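Local atomic coordinates of DNA mismatch repair protein MutL (Aquifex aeolicus, PDB entry 6LZI), a protein that binds and probably hydrolyses ATP through its Bergerat-fold ATPase domain and acts in DNA mismatch repair. Residues Leu196-Glu210 and Gly217-Gln228. Sequence-based numbering, arbitrary orientation.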
ATOM      1  N   LEU A 196       4.804  14.069   8.112  1.00 27.51           N
ATOM      2  CA  LEU A 196       3.892  13.952   6.967  1.00 35.66           C
ATOM      3  C   LEU A 196       4.348  14.843   5.816  1.00 33.23           C
ATOM      4  O   LEU A 196       4.378  14.406   4.649  1.00 23.57           O
ATOM      5  CB  LEU A 196       2.444  14.269   7.355  1.00 36.49           C
ATOM      6  CG  LEU A 196       1.358  14.208   6.263  1.00 30.40           C
ATOM      7  CD1 LEU A 196       1.304  12.875   5.601  1.00 27.16           C
ATOM      8  CD2 LEU A 196      -0.029  14.610   6.800  1.00 33.85           C
ATOM      9  N   LYS A 197       4.674  16.108   6.119  1.00 34.16           N
ATOM     10  CA  LYS A 197       5.102  17.021   5.060  1.00 26.90           C
ATOM     11  C   LYS A 197       6.369  16.528   4.369  1.00 29.24           C
ATOM     12  O   LYS A 197       6.461  16.579   3.136  1.00 27.10           O
ATOM     13  CB  LYS A 197       5.300  18.441   5.624  1.00 25.03           C
ATOM     14  CG  LYS A 197       5.508  19.447   4.493  1.00 24.26           C
ATOM     15  CD  LYS A 197       5.618  20.836   5.062  1.00 25.44           C
ATOM     16  CE  LYS A 197       5.310  21.829   4.009  1.00 32.58           C
ATOM     17  NZ  LYS A 197       6.653  22.085   3.547  1.00 27.06           N
ATOM     18  N   GLU A 198       7.335  16.008   5.136  1.00 28.16           N
ATOM     19  CA  GLU A 198       8.525  15.400   4.537  1.00 26.26           C
ATOM     20  C   GLU A 198       8.156  14.221   3.649  1.00 26.27           C
ATOM     21  O   GLU A 198       8.754  14.036   2.570  1.00 23.36           O
ATOM     22  CB  GLU A 198       9.510  14.935   5.602  1.00 28.57           C
ATOM     23  CG  GLU A 198      10.197  16.080   6.253  1.00 26.78           C
ATOM     24  CD  GLU A 198      10.617  15.784   7.682  1.00 31.76           C
ATOM     25  OE1 GLU A 198      10.436  14.634   8.181  1.00 31.66           O
ATOM     26  OE2 GLU A 198      11.139  16.729   8.316  1.00 38.43           O
ATOM     27  N   ARG A 199       7.149  13.431   4.080  1.00 21.26           N
ATOM     28  CA  ARG A 199       6.749  12.239   3.339  1.00 22.09           C
ATOM     29  C   ARG A 199       6.043  12.620   2.033  1.00 22.32           C
ATOM     30  O   ARG A 199       6.327  12.046   0.971  1.00 23.09           O
ATOM     31  CB  ARG A 199       5.850  11.381   4.232  1.00 24.39           C
ATOM     32  CG  ARG A 199       5.116  10.213   3.539  1.00 23.02           C
ATOM     33  CD  ARG A 199       6.101   9.288   2.798  1.00 21.27           C
ATOM     34  NE  ARG A 199       7.019   8.653   3.739  1.00 22.21           N
ATOM     35  CZ  ARG A 199       6.781   7.549   4.429  1.00 16.68           C
ATOM     36  NH1 ARG A 199       5.638   6.843   4.387  1.00 17.37           N
ATOM     37  NH2 ARG A 199       7.775   7.075   5.164  1.00 19.75           N
ATOM     38  N   VAL A 200       5.183  13.633   2.076  1.00 22.85           N
ATOM     39  CA  VAL A 200       4.599  14.137   0.840  1.00 20.17           C
ATOM     40  C   VAL A 200       5.675  14.561  -0.133  1.00 25.25           C
ATOM     41  O   VAL A 200       5.587  14.280  -1.326  1.00 27.35           O
ATOM     42  CB  VAL A 200       3.636  15.293   1.149  1.00 21.23           C
ATOM     43  CG1 VAL A 200       3.122  15.878  -0.134  1.00 22.83           C
ATOM     44  CG2 VAL A 200       2.474  14.654   1.868  1.00 23.29           C
ATOM     45  N   GLU A 201       6.659  15.294   0.362  1.00 21.32           N
ATOM     46  CA  GLU A 201       7.636  15.896  -0.518  1.00 21.64           C
ATOM     47  C   GLU A 201       8.550  14.834  -1.126  1.00 22.75           C
ATOM     48  O   GLU A 201       8.921  14.936  -2.305  1.00 26.42           O
ATOM     49  CB  GLU A 201       8.358  16.976   0.251  1.00 25.24           C
ATOM     50  CG  GLU A 201       7.396  18.119   0.478  1.00 27.95           C
ATOM     51  CD  GLU A 201       7.949  19.265   1.258  1.00 29.61           C
ATOM     52  OE1 GLU A 201       7.281  20.300   1.272  1.00 28.43           O
ATOM     53  OE2 GLU A 201       9.063  19.157   1.814  1.00 30.21           O
ATOM     54  N   GLU A 202       8.914  13.823  -0.329  1.00 21.98           N
ATOM     55  CA  GLU A 202       9.704  12.709  -0.861  1.00 23.58           C
ATOM     56  C   GLU A 202       8.931  11.992  -1.961  1.00 25.59           C
ATOM     57  O   GLU A 202       9.500  11.666  -3.013  1.00 31.97           O
ATOM     58  CB  GLU A 202      10.092  11.735   0.258  1.00 27.15           C
ATOM     59  CG  GLU A 202      11.062  12.286   1.286  1.00 26.87           C
ATOM     60  CD  GLU A 202      12.373  12.791   0.678  1.00 25.58           C
ATOM     61  OE1 GLU A 202      12.998  12.102  -0.171  1.00 30.94           O
ATOM     62  OE2 GLU A 202      12.746  13.910   1.042  1.00 25.98           O
ATOM     63  N   VAL A 203       7.625  11.742  -1.727  1.00 25.79           N
ATOM     64  CA  VAL A 203       6.794  10.990  -2.686  1.00 25.47           C
ATOM     65  C   VAL A 203       6.695  11.737  -4.005  1.00 26.28           C
ATOM     66  O   VAL A 203       6.843  11.150  -5.081  1.00 26.73           O
ATOM     67  CB  VAL A 203       5.391  10.723  -2.107  1.00 20.09           C
ATOM     68  CG1 VAL A 203       4.321  10.262  -3.272  1.00 23.78           C
ATOM     69  CG2 VAL A 203       5.434   9.668  -1.011  1.00 23.29           C
ATOM     70  N   PHE A 204       6.390  13.025  -3.951  1.00 26.11           N
ATOM     71  CA  PHE A 204       6.145  13.770  -5.184  1.00 31.56           C
ATOM     72  C   PHE A 204       7.358  14.522  -5.717  1.00 31.69           C
ATOM     73  O   PHE A 204       7.246  15.170  -6.768  1.00 34.32           O
ATOM     74  CB  PHE A 204       4.954  14.706  -4.990  1.00 28.22           C
ATOM     75  CG  PHE A 204       3.666  13.945  -4.843  1.00 27.24           C
ATOM     76  CD1 PHE A 204       3.085  13.284  -5.932  1.00 33.25           C
ATOM     77  CD2 PHE A 204       3.134  13.777  -3.592  1.00 26.19           C
ATOM     78  CE1 PHE A 204       1.928  12.517  -5.754  1.00 33.20           C
ATOM     79  CE2 PHE A 204       2.014  13.037  -3.358  1.00 21.46           C
ATOM     80  CZ  PHE A 204       1.367  12.374  -4.463  1.00 30.74           C
ATOM     81  N   GLN A 205       8.501  14.445  -5.025  1.00 31.77           N
ATOM     82  CA  GLN A 205       9.757  15.065  -5.424  1.00 29.87           C
ATOM     83  C   GLN A 205       9.601  16.566  -5.712  1.00 32.97           C
ATOM     84  O   GLN A 205      10.048  17.089  -6.731  1.00 39.22           O
ATOM     85  CB  GLN A 205      10.352  14.321  -6.630  1.00 35.49           C
ATOM     86  CG  GLN A 205      10.491  12.839  -6.350  1.00 38.86           C
ATOM     87  CD  GLN A 205      11.635  12.206  -7.083  1.00 51.28           C
ATOM     88  OE1 GLN A 205      12.043  12.670  -8.145  1.00 57.39           O
ATOM     89  NE2 GLN A 205      12.185  11.147  -6.507  1.00 58.90           N
ATOM     90  N   THR A 206       8.952  17.268  -4.785  1.00 30.41           N
ATOM     91  CA  THR A 206       8.785  18.689  -4.947  1.00 30.09           C
ATOM     92  C   THR A 206       8.565  19.275  -3.566  1.00 34.29           C
ATOM     93  O   THR A 206       8.185  18.565  -2.633  1.00 32.90           O
ATOM     94  CB  THR A 206       7.615  19.001  -5.878  1.00 33.12           C
ATOM     95  OG1 THR A 206       7.550  20.408  -6.094  1.00 42.68           O
ATOM     96  CG2 THR A 206       6.322  18.461  -5.251  1.00 33.28           C
ATOM     97  N   LYS A 207       8.796  20.576  -3.459  1.00 38.36           N
ATOM     98  CA  LYS A 207       8.520  21.316  -2.243  1.00 34.94           C
ATOM     99  C   LYS A 207       7.068  21.769  -2.245  1.00 36.26           C
ATOM    100  O   LYS A 207       6.528  22.153  -3.282  1.00 42.73           O
ATOM    101  CB  LYS A 207       9.454  22.523  -2.126  1.00 41.99           C
ATOM    102  CG  LYS A 207       8.991  23.509  -1.110  1.00 51.32           C
ATOM    103  CD  LYS A 207       9.054  22.902   0.278  1.00 56.22           C
ATOM    104  CE  LYS A 207       8.791  23.936   1.322  1.00 58.62           C
ATOM    105  NZ  LYS A 207       8.875  23.269   2.643  1.00 65.89           N
ATOM    106  N   THR A 208       6.430  21.667  -1.087  1.00 32.95           N
ATOM    107  CA  THR A 208       5.032  21.999  -0.950  1.00 28.61           C
ATOM    108  C   THR A 208       4.856  23.071   0.106  1.00 30.33           C
ATOM    109  O   THR A 208       5.717  23.293   0.958  1.00 28.69           O
ATOM    110  CB  THR A 208       4.155  20.781  -0.574  1.00 25.33           C
ATOM    111  OG1 THR A 208       4.407  20.396   0.777  1.00 27.40           O
ATOM    112  CG2 THR A 208       4.328  19.536  -1.547  1.00 25.06           C
ATOM    113  N   GLU A 209       3.696  23.698   0.046  1.00 31.76           N
ATOM    114  CA  GLU A 209       3.213  24.612   1.069  1.00 30.91           C
ATOM    115  C   GLU A 209       2.054  23.904   1.736  1.00 29.15           C
ATOM    116  O   GLU A 209       1.208  23.302   1.044  1.00 28.44           O
ATOM    117  CB  GLU A 209       2.730  25.947   0.501  1.00 31.65           C
ATOM    118  CG  GLU A 209       2.213  26.890   1.585  1.00 31.68           C
ATOM    119  CD  GLU A 209       1.826  28.275   1.048  1.00 40.32           C
ATOM    120  OE1 GLU A 209       1.483  29.164   1.870  1.00 41.96           O
ATOM    121  OE2 GLU A 209       1.883  28.479  -0.188  1.00 37.06           O
ATOM    122  N   GLU A 210       2.059  23.928   3.065  1.00 27.52           N
ATOM    123  CA  GLU A 210       1.023  23.297   3.857  1.00 26.50           C
ATOM    124  C   GLU A 210      -0.059  24.327   4.169  1.00 28.75           C
ATOM    125  O   GLU A 210       0.238  25.396   4.688  1.00 30.68           O
ATOM    126  CB  GLU A 210       1.643  22.757   5.146  1.00 33.57           C
ATOM    127  CG  GLU A 210       0.658  22.174   6.137  1.00 32.81           C
ATOM    128  CD  GLU A 210       1.346  21.480   7.291  1.00 36.88           C
ATOM    129  OE1 GLU A 210       2.584  21.561   7.403  1.00 37.95           O
ATOM    130  OE2 GLU A 210       0.634  20.832   8.075  1.00 37.67           O
ATOM    131  N   GLY A 217     -16.010  20.770  13.266  1.00 71.81           N
ATOM    132  CA  GLY A 217     -15.944  19.322  13.311  1.00 71.97           C
ATOM    133  C   GLY A 217     -15.267  18.760  12.075  1.00 70.72           C
ATOM    134  O   GLY A 217     -15.087  17.548  11.930  1.00 69.23           O
ATOM    135  N   ILE A 218     -14.872  19.676  11.194  1.00 69.70           N
ATOM    136  CA  ILE A 218     -14.369  19.372   9.859  1.00 68.08           C
ATOM    137  C   ILE A 218     -12.957  19.921   9.751  1.00 62.73           C
ATOM    138  O   ILE A 218     -12.737  21.109  10.004  1.00 63.21           O
ATOM    139  CB  ILE A 218     -15.272  19.997   8.783  1.00 73.54           C
ATOM    140  CG1 ILE A 218     -14.517  20.123   7.460  1.00 71.88           C
ATOM    141  CG2 ILE A 218     -15.783  21.371   9.255  1.00 77.03           C
ATOM    142  CD1 ILE A 218     -14.033  18.824   6.877  1.00 67.41           C
ATOM    143  N   THR A 219     -11.998  19.072   9.362  1.00 58.06           N
ATOM    144  CA  THR A 219     -10.605  19.508   9.315  1.00 51.30           C
ATOM    145  C   THR A 219      -9.964  19.157   7.975  1.00 43.89           C
ATOM    146  O   THR A 219     -10.100  18.027   7.488  1.00 42.27           O
ATOM    147  CB  THR A 219      -9.825  18.902  10.486  1.00 55.01           C
ATOM    148  OG1 THR A 219     -10.498  19.252  11.708  1.00 58.89           O
ATOM    149  CG2 THR A 219      -8.414  19.462  10.538  1.00 52.69           C
ATOM    150  N   LEU A 220      -9.268  20.141   7.390  1.00 43.64           N
ATOM    151  CA  LEU A 220      -8.561  19.998   6.120  1.00 39.73           C
ATOM    152  C   LEU A 220      -7.102  20.390   6.309  1.00 36.21           C
ATOM    153  O   LEU A 220      -6.800  21.394   6.962  1.00 39.07           O
ATOM    154  CB  LEU A 220      -9.188  20.886   5.036  1.00 41.13           C
ATOM    155  CG  LEU A 220     -10.662  20.711   4.741  1.00 45.37           C
ATOM    156  CD1 LEU A 220     -11.147  21.880   3.853  1.00 45.63           C
ATOM    157  CD2 LEU A 220     -10.957  19.362   4.099  1.00 44.52           C
ATOM    158  N   ARG A 221      -6.214  19.575   5.767  1.00 35.54           N
ATOM    159  CA  ARG A 221      -4.792  19.852   5.694  1.00 36.28           C
ATOM    160  C   ARG A 221      -4.373  19.478   4.276  1.00 37.23           C
ATOM    161  O   ARG A 221      -4.516  18.308   3.875  1.00 32.79           O
ATOM    162  CB  ARG A 221      -4.035  19.021   6.742  1.00 35.73           C
ATOM    163  CG  ARG A 221      -2.555  19.326   6.926  1.00 34.95           C
ATOM    164  CD  ARG A 221      -1.935  18.327   7.900  1.00 35.93           C
ATOM    165  NE  ARG A 221      -0.597  18.740   8.263  1.00 42.29           N
ATOM    166  CZ  ARG A 221       0.225  18.057   9.052  1.00 41.35           C
ATOM    167  NH1 ARG A 221      -0.144  16.887   9.585  1.00 45.89           N
ATOM    168  NH2 ARG A 221       1.428  18.563   9.290  1.00 36.65           N
ATOM    169  N   ALA A 222      -3.871  20.454   3.513  1.00 36.27           N
ATOM    170  CA  ALA A 222      -3.347  20.148   2.190  1.00 36.65           C
ATOM    171  C   ALA A 222      -1.877  20.522   2.053  1.00 33.13           C
ATOM    172  O   ALA A 222      -1.337  21.356   2.802  1.00 29.50           O
ATOM    173  CB  ALA A 222      -4.144  20.846   1.082  1.00 35.58           C
ATOM    174  N   PHE A 223      -1.252  19.923   1.046  1.00 29.34           N
ATOM    175  CA  PHE A 223       0.098  20.278   0.622  1.00 25.80           C
ATOM    176  C   PHE A 223       0.008  20.567  -0.854  1.00 26.40           C
ATOM    177  O   PHE A 223      -0.441  19.690  -1.602  1.00 30.46           O
ATOM    178  CB  PHE A 223       1.092  19.126   0.888  1.00 24.47           C
ATOM    179  CG  PHE A 223       1.109  18.719   2.341  1.00 25.43           C
ATOM    180  CD1 PHE A 223       0.141  17.824   2.834  1.00 26.29           C
ATOM    181  CD2 PHE A 223       1.992  19.316   3.224  1.00 28.66           C
ATOM    182  CE1 PHE A 223       0.105  17.495   4.221  1.00 28.50           C
ATOM    183  CE2 PHE A 223       1.960  19.022   4.560  1.00 28.61           C
ATOM    184  CZ  PHE A 223       0.999  18.110   5.075  1.00 26.83           C
ATOM    185  N   VAL A 224       0.416  21.777  -1.261  1.00 30.49           N
ATOM    186  CA  VAL A 224       0.222  22.232  -2.636  1.00 31.37           C
ATOM    187  C   VAL A 224       1.572  22.594  -3.237  1.00 33.20           C
ATOM    188  O   VAL A 224       2.430  23.171  -2.561  1.00 38.72           O
ATOM    189  CB  VAL A 224      -0.754  23.434  -2.708  1.00 36.64           C
ATOM    190  CG1 VAL A 224      -2.089  23.019  -2.151  1.00 39.25           C
ATOM    191  CG2 VAL A 224      -0.213  24.590  -1.942  1.00 42.77           C
ATOM    192  N   SER A 225       1.766  22.262  -4.516  1.00 34.25           N
ATOM    193  CA  SER A 225       2.948  22.733  -5.236  1.00 33.64           C
ATOM    194  C   SER A 225       2.508  23.131  -6.626  1.00 37.79           C
ATOM    195  O   SER A 225       1.909  22.300  -7.326  1.00 37.78           O
ATOM    196  CB  SER A 225       4.022  21.653  -5.319  1.00 35.47           C
ATOM    197  OG  SER A 225       5.160  22.121  -6.018  1.00 42.80           O
ATOM    198  N   ARG A 226       2.826  24.356  -7.026  1.00 43.41           N
ATOM    199  CA  ARG A 226       2.040  24.953  -8.098  1.00 49.73           C
ATOM    200  C   ARG A 226       2.545  24.716  -9.503  1.00 63.57           C
ATOM    201  O   ARG A 226       1.746  24.804 -10.448  1.00 68.60           O
ATOM    202  CB  ARG A 226       1.902  26.457  -7.896  1.00 50.17           C
ATOM    203  CG  ARG A 226       0.827  26.736  -6.912  1.00 48.02           C
ATOM    204  CD  ARG A 226       0.321  28.131  -6.993  1.00 47.51           C
ATOM    205  NE  ARG A 226      -0.977  28.150  -6.357  1.00 48.45           N
ATOM    206  CZ  ARG A 226      -2.130  28.056  -7.010  1.00 51.23           C
ATOM    207  NH1 ARG A 226      -2.157  27.922  -8.337  1.00 53.71           N
ATOM    208  NH2 ARG A 226      -3.260  28.088  -6.325  1.00 52.24           N
ATOM    209  N   ASN A 227       3.823  24.459  -9.722  1.00 66.81           N
ATOM    210  CA  ASN A 227       4.154  24.526 -11.140  1.00 71.73           C
ATOM    211  C   ASN A 227       3.947  23.171 -11.828  1.00 71.17           C
ATOM    212  O   ASN A 227       2.899  22.970 -12.452  1.00 78.22           O
ATOM    213  CB  ASN A 227       5.540  25.133 -11.305  1.00 76.66           C
ATOM    214  CG  ASN A 227       5.495  26.653 -11.192  1.00 81.08           C
ATOM    215  OD1 ASN A 227       4.662  27.302 -11.837  1.00 83.58           O
ATOM    216  ND2 ASN A 227       6.352  27.226 -10.348  1.00 82.56           N
ATOM    217  N   GLN A 228       4.897  22.243 -11.729  1.00 66.52           N
ATOM    218  CA  GLN A 228       4.677  20.826 -12.107  1.00 61.39           C
ATOM    219  C   GLN A 228       4.535  20.548 -13.610  1.00 65.60           C
ATOM    220  O   GLN A 228       3.626  21.042 -14.272  1.00 64.91           O
ATOM    221  CB  GLN A 228       3.443  20.254 -11.395  1.00 59.26           C
ATOM    222  CG  GLN A 228       3.469  20.349  -9.870  1.00 56.90           C
ATOM    223  CD  GLN A 228       4.855  20.122  -9.283  1.00 58.49           C
ATOM    224  OE1 GLN A 228       5.510  21.062  -8.828  1.00 62.30           O
ATOM    225  NE2 GLN A 228       5.296  18.874  -9.263  1.00 54.44           N
TER
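Phe223 projects from strand 219-225 against Leu196, Lys197 and Val200 of helix 196-204 and carries the apolar part of the contact. Val200 CG2 lies over one face, 4.1 Å from Phe223 CD1, while Leu196 CD2 reaches Phe223 CE1 at 3.9 Å. Aliphatic parts of charged residues add to this packing: Lys197 CB comes within 3.6 Å of Phe223 CE2, and the Glu210 chain runs alongside the ring. With CG anti to its carbonyl carbon (chi1 -57°), Phe223 carries its ring toward the helix, where a large apolar side chain can touch all three helical residues together.

Backbone bonds join the strands. Glu209 and Val224 form an antiparallel hydrogen-bonded pair, Glu209 N to Val224 O and Val224 N to Glu209 O both measuring 2.9 Å. They belong to the hairpin of strands 209-213 and 219-225, at one margin of a mixed sheet in the region assigned to the mismatch-repair C-terminal family of the S5 clan; helix 196-204 packs on the face bearing Phe223.

Among the polar contacts, Arg221 and Glu210 form a salt bridge: Arg221 NH2 donates to the syn side of Glu210 OE2 at 2.7 Å, nearly in the guanidinium plane. Arg221 NE also faces Glu210 OE2, but at a doubtfully short 2.4 Å. Were Arg221 cut back to an alanine, the Glu210 carboxylate would probably lose its charged mate. Within 196-210, Glu201 OE1 accepts from Thr208 N and Thr208 OG1, tying the helix to the start of the hairpin. Where the turn meets the strand end, small hydroxyl residues fit closely: Thr206 OG1 and Ser225 OG share a hydrogen bond of 2.9 Å.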